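Local coordinates for flagellar hook-associated protein (Burkholderia pseudomallei, PDB 4UT1) that is a hook-junction protein of the bacterial flagellum, probably serving a structural role where the hook meets the filament, at residues Thr368-Tyr380 with Thr383-Pro396. Sequence-based numbering, arbitrary orientation.
Sequences TSDYALSYDGAKY and TDRATGSVVGTATP
Ala372 O takes two donors, Thr383 N at 2.8 Å and a water. Ser374 OG and Thr383 OG1 also contact that water, two small hydroxyl side chains holding it beside the hairpin. Ala372 N returns a bond to Thr383 O, completing an antiparallel hydrogen-bonded pair. Two residues further along, beyond the non-hydrogen-bonded pair Tyr371-Asp384, Arg385 N meets Asp370 O almost straight (178°). Arg385 is long enough to lay its aliphatic part over the Tyr371 backbone, CD 3.3 Å from Tyr371 O, while a bend at chi3 (56°) carries NE to a water shared with Asp370 OD2; that carboxylate is also salt-bridged to Arg428. Asp384 suits the turn because its OD1 accepts from Ala386 N, an Asx turn; Ser369 OG lies 3.0 Å from both Asp384 OD1 and OD2, a weak bond whose acceptor is not settled. Along the other edge of strand 380-384, Tyr380 and Ala394 form a second antiparallel hydrogen-bonded pair. Tyr380 offers a broad ring: Pro396 CD meets its CD1 at 3.7 Å, the side chains crossing at about a right angle, and Tyr375 CD1 sits over one face. In the D2-like domain's sheet, strand 380-384 runs between 371-375 and 390-394, strand 421-425 borders 371-375, and Met403 of strand 402-405 touches Tyr380 and Ala394.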
loop_
_atom_site.group_PDB
_atom_site.type_symbol
_atom_site.label_atom_id
_atom_site.label_comp_id
_atom_site.label_asym_id
_atom_site.label_seq_id
_atom_site.Cartn_x
_atom_site.Cartn_y
_atom_site.Cartn_z
ATOM N N THR A 368 -3.074 1.865 2.213
ATOM C CA THR A 368 -3.326 0.861 1.180
ATOM C C THR A 368 -3.872 1.436 -0.124
ATOM O O THR A 368 -4.196 0.667 -1.041
ATOM C CB THR A 368 -4.326 -0.198 1.656
ATOM O OG1 THR A 368 -5.547 0.440 2.044
ATOM C CG2 THR A 368 -3.760 -0.982 2.848
ATOM N N SER A 369 -4.000 2.761 -0.200
ATOM C CA SER A 369 -4.504 3.422 -1.421
ATOM C C SER A 369 -3.524 4.440 -2.019
ATOM O O SER A 369 -2.345 4.478 -1.654
ATOM C CB SER A 369 -5.848 4.122 -1.137
ATOM O OG SER A 369 -6.476 4.504 -2.369
ATOM N N ASP A 370 -4.016 5.243 -2.969
ATOM C CA ASP A 370 -3.245 6.330 -3.582
ATOM C C ASP A 370 -3.914 7.642 -3.207
ATOM O O ASP A 370 -5.141 7.699 -3.102
ATOM C CB ASP A 370 -3.196 6.265 -5.119
ATOM C CG ASP A 370 -2.544 5.003 -5.674
ATOM O OD1 ASP A 370 -1.660 4.411 -5.021
ATOM O OD2 ASP A 370 -2.922 4.629 -6.814
ATOM N N TYR A 371 -3.131 8.702 -3.061
ATOM C CA TYR A 371 -3.697 9.961 -2.569
ATOM C C TYR A 371 -3.248 11.188 -3.336
ATOM O O TYR A 371 -2.244 11.174 -4.041
ATOM C CB TYR A 371 -3.360 10.149 -1.078
ATOM C CG TYR A 371 -3.635 8.898 -0.298
ATOM C CD1 TYR A 371 -4.902 8.625 0.203
ATOM C CD2 TYR A 371 -2.639 7.946 -0.121
ATOM C CE1 TYR A 371 -5.161 7.436 0.881
ATOM C CE2 TYR A 371 -2.886 6.761 0.555
ATOM C CZ TYR A 371 -4.147 6.509 1.050
ATOM O OH TYR A 371 -4.376 5.322 1.716
ATOM N N ALA A 372 -4.003 12.272 -3.172
ATOM C CA ALA A 372 -3.518 13.576 -3.585
ATOM C C ALA A 372 -3.607 14.479 -2.360
ATOM O O ALA A 372 -4.619 14.457 -1.667
ATOM C CB ALA A 372 -4.333 14.133 -4.748
ATOM N N LEU A 373 -2.525 15.204 -2.078
ATOM C CA LEU A 373 -2.536 16.284 -1.082
ATOM C C LEU A 373 -2.684 17.629 -1.788
ATOM O O LEU A 373 -1.824 18.028 -2.591
ATOM C CB LEU A 373 -1.261 16.289 -0.246
ATOM C CG LEU A 373 -1.324 17.288 0.916
ATOM C CD1 LEU A 373 -2.027 16.644 2.076
ATOM C CD2 LEU A 373 0.071 17.733 1.285
ATOM N N SER A 374 -3.769 18.334 -1.486
ATOM C CA SER A 374 -4.055 19.585 -2.175
ATOM C C SER A 374 -4.120 20.717 -1.167
ATOM O O SER A 374 -4.423 20.498 0.000
ATOM C CB SER A 374 -5.363 19.492 -2.964
ATOM O OG SER A 374 -6.441 19.132 -2.117
ATOM N N TYR A 375 -3.836 21.922 -1.634
ATOM C CA TYR A 375 -3.814 23.077 -0.748
ATOM C C TYR A 375 -4.696 24.147 -1.353
ATOM O O TYR A 375 -4.542 24.453 -2.516
ATOM C CB TYR A 375 -2.380 23.580 -0.563
ATOM C CG TYR A 375 -2.267 24.745 0.388
ATOM C CD1 TYR A 375 -2.421 24.564 1.751
ATOM C CD2 TYR A 375 -2.017 26.030 -0.082
ATOM C CE1 TYR A 375 -2.326 25.633 2.632
ATOM C CE2 TYR A 375 -1.916 27.112 0.797
ATOM C CZ TYR A 375 -2.074 26.901 2.149
ATOM O OH TYR A 375 -1.979 27.958 3.028
ATOM N N ASP A 376 -5.621 24.711 -0.577
ATOM C CA ASP A 376 -6.555 25.685 -1.135
ATOM C C ASP A 376 -6.291 27.113 -0.624
ATOM O O ASP A 376 -7.126 27.995 -0.791
ATOM C CB ASP A 376 -8.005 25.257 -0.838
ATOM C CG ASP A 376 -8.383 25.390 0.637
ATOM O OD1 ASP A 376 -7.532 25.766 1.468
ATOM O OD2 ASP A 376 -9.549 25.094 0.969
ATOM N N GLY A 377 -5.128 27.318 -0.007
ATOM C CA GLY A 377 -4.701 28.633 0.433
ATOM C C GLY A 377 -4.928 28.829 1.914
ATOM O O GLY A 377 -4.488 29.828 2.494
ATOM N N ALA A 378 -5.626 27.874 2.523
ATOM C CA ALA A 378 -5.878 27.900 3.959
ATOM C C ALA A 378 -5.626 26.533 4.601
ATOM O O ALA A 378 -5.099 26.463 5.710
ATOM C CB ALA A 378 -7.300 28.363 4.241
ATOM N N LYS A 379 -5.992 25.450 3.919
ATOM C CA LYS A 379 -5.790 24.123 4.495
ATOM C C LYS A 379 -5.312 23.128 3.451
ATOM O O LYS A 379 -5.413 23.363 2.240
ATOM C CB LYS A 379 -7.074 23.592 5.138
ATOM C CG LYS A 379 -8.150 23.278 4.132
ATOM C CD LYS A 379 -9.407 22.689 4.747
ATOM C CE LYS A 379 -10.532 22.720 3.698
ATOM N NZ LYS A 379 -11.739 21.933 4.081
ATOM N N TYR A 380 -4.784 22.023 3.957
ATOM C CA TYR A 380 -4.378 20.889 3.148
ATOM C C TYR A 380 -5.451 19.833 3.220
ATOM O O TYR A 380 -5.980 19.550 4.291
ATOM C CB TYR A 380 -3.058 20.310 3.650
ATOM C CG TYR A 380 -1.902 21.273 3.628
ATOM C CD1 TYR A 380 -1.724 22.213 4.651
ATOM C CD2 TYR A 380 -0.982 21.247 2.604
ATOM C CE1 TYR A 380 -0.658 23.109 4.625
ATOM C CE2 TYR A 380 0.086 22.118 2.573
ATOM C CZ TYR A 380 0.249 23.050 3.589
ATOM O OH TYR A 380 1.325 23.918 3.545
ATOM N N THR A 383 -6.938 13.500 -0.355
ATOM C CA THR A 383 -8.030 12.822 -1.026
ATOM C C THR A 383 -7.581 11.466 -1.574
ATOM O O THR A 383 -6.488 11.342 -2.123
ATOM C CB THR A 383 -8.577 13.676 -2.175
ATOM O OG1 THR A 383 -8.951 14.966 -1.659
ATOM C CG2 THR A 383 -9.780 13.016 -2.798
ATOM N N ASP A 384 -8.422 10.459 -1.385
ATOM C CA ASP A 384 -8.203 9.129 -1.958
ATOM C C ASP A 384 -8.467 9.192 -3.462
ATOM O O ASP A 384 -9.565 9.560 -3.885
ATOM C CB ASP A 384 -9.115 8.109 -1.265
ATOM C CG ASP A 384 -8.828 6.686 -1.680
ATOM O OD1 ASP A 384 -8.785 6.416 -2.892
ATOM O OD2 ASP A 384 -8.671 5.835 -0.786
ATOM N N ARG A 385 -7.464 8.842 -4.267
ATOM C CA ARG A 385 -7.553 9.012 -5.718
ATOM C C ARG A 385 -8.471 7.994 -6.401
ATOM O O ARG A 385 -8.935 8.227 -7.512
ATOM C CB ARG A 385 -6.152 8.948 -6.340
ATOM C CG ARG A 385 -5.369 10.257 -6.246
ATOM C CD ARG A 385 -3.909 10.085 -6.658
ATOM N NE ARG A 385 -3.719 9.537 -8.011
ATOM C CZ ARG A 385 -3.686 10.246 -9.138
ATOM N NH1 ARG A 385 -3.882 11.564 -9.132
ATOM N NH2 ARG A 385 -3.486 9.622 -10.299
ATOM N N ALA A 386 -8.724 6.869 -5.743
ATOM C CA ALA A 386 -9.565 5.821 -6.310
ATOM C C ALA A 386 -11.048 6.141 -6.143
ATOM O O ALA A 386 -11.862 5.918 -7.050
ATOM C CB ALA A 386 -9.242 4.473 -5.661
ATOM N N THR A 387 -11.387 6.675 -4.979
ATOM C CA THR A 387 -12.779 6.916 -4.616
ATOM C C THR A 387 -13.166 8.389 -4.717
ATOM O O THR A 387 -14.344 8.721 -4.848
ATOM C CB THR A 387 -13.067 6.447 -3.183
ATOM O OG1 THR A 387 -12.292 7.225 -2.265
ATOM C CG2 THR A 387 -12.706 4.978 -3.008
ATOM N N GLY A 388 -12.175 9.266 -4.634
ATOM C CA GLY A 388 -12.432 10.690 -4.604
ATOM C C GLY A 388 -12.824 11.190 -3.227
ATOM O O GLY A 388 -13.079 12.375 -3.048
ATOM N N SER A 389 -12.868 10.299 -2.240
ATOM C CA SER A 389 -13.286 10.705 -0.898
ATOM C C SER A 389 -12.162 11.361 -0.107
ATOM O O SER A 389 -11.017 10.923 -0.136
ATOM C CB SER A 389 -13.829 9.509 -0.122
ATOM O OG SER A 389 -15.043 9.059 -0.700
ATOM N N VAL A 390 -12.501 12.423 0.607
ATOM C CA VAL A 390 -11.546 13.069 1.497
ATOM C C VAL A 390 -11.189 12.133 2.660
ATOM O O VAL A 390 -12.070 11.585 3.323
ATOM C CB VAL A 390 -12.121 14.409 2.028
ATOM C CG1 VAL A 390 -11.279 14.956 3.187
ATOM C CG2 VAL A 390 -12.226 15.422 0.904
ATOM N N VAL A 391 -9.897 11.928 2.903
ATOM C CA VAL A 391 -9.489 11.099 4.031
ATOM C C VAL A 391 -9.211 11.941 5.270
ATOM O O VAL A 391 -9.329 11.454 6.386
ATOM C CB VAL A 391 -8.233 10.277 3.736
ATOM C CG1 VAL A 391 -8.289 9.704 2.339
ATOM C CG2 VAL A 391 -7.003 11.133 3.924
ATOM N N GLY A 392 -8.810 13.189 5.068
ATOM C CA GLY A 392 -8.543 14.078 6.188
ATOM C C GLY A 392 -8.010 15.426 5.758
ATOM O O GLY A 392 -7.620 15.604 4.601
ATOM N N THR A 393 -8.015 16.389 6.678
ATOM C CA THR A 393 -7.477 17.718 6.397
ATOM C C THR A 393 -6.476 18.120 7.471
ATOM O O THR A 393 -6.425 17.507 8.539
ATOM C CB THR A 393 -8.579 18.806 6.329
ATOM O OG1 THR A 393 -9.356 18.779 7.529
ATOM C CG2 THR A 393 -9.497 18.602 5.124
ATOM N N ALA A 394 -5.685 19.150 7.184
ATOM C CA ALA A 394 -4.760 19.701 8.170
ATOM C C ALA A 394 -4.514 21.187 7.962
ATOM O O ALA A 394 -4.528 21.685 6.836
ATOM C CB ALA A 394 -3.448 18.956 8.143
ATOM N N THR A 395 -4.287 21.895 9.067
ATOM C CA THR A 395 -3.942 23.313 9.028
ATOM C C THR A 395 -2.732 23.597 9.910
ATOM O O THR A 395 -2.845 24.327 10.894
ATOM C CB THR A 395 -5.111 24.211 9.506
ATOM O OG1 THR A 395 -5.599 23.719 10.765
ATOM C CG2 THR A 395 -6.239 24.232 8.490
ATOM N N PRO A 396 -1.572 23.022 9.568
ATOM C CA PRO A 396 -0.369 23.196 10.390
ATOM C C PRO A 396 0.017 24.662 10.531
ATOM O O PRO A 396 -0.291 25.457 9.650
ATOM C CB PRO A 396 0.704 22.434 9.609
ATOM C CG PRO A 396 0.190 22.440 8.206
ATOM C CD PRO A 396 -1.283 22.244 8.354
HETATM O O HOH W 1 -3.659 6.819 -8.214
HETATM O O HOH W 2 -6.804 16.422 -2.198
#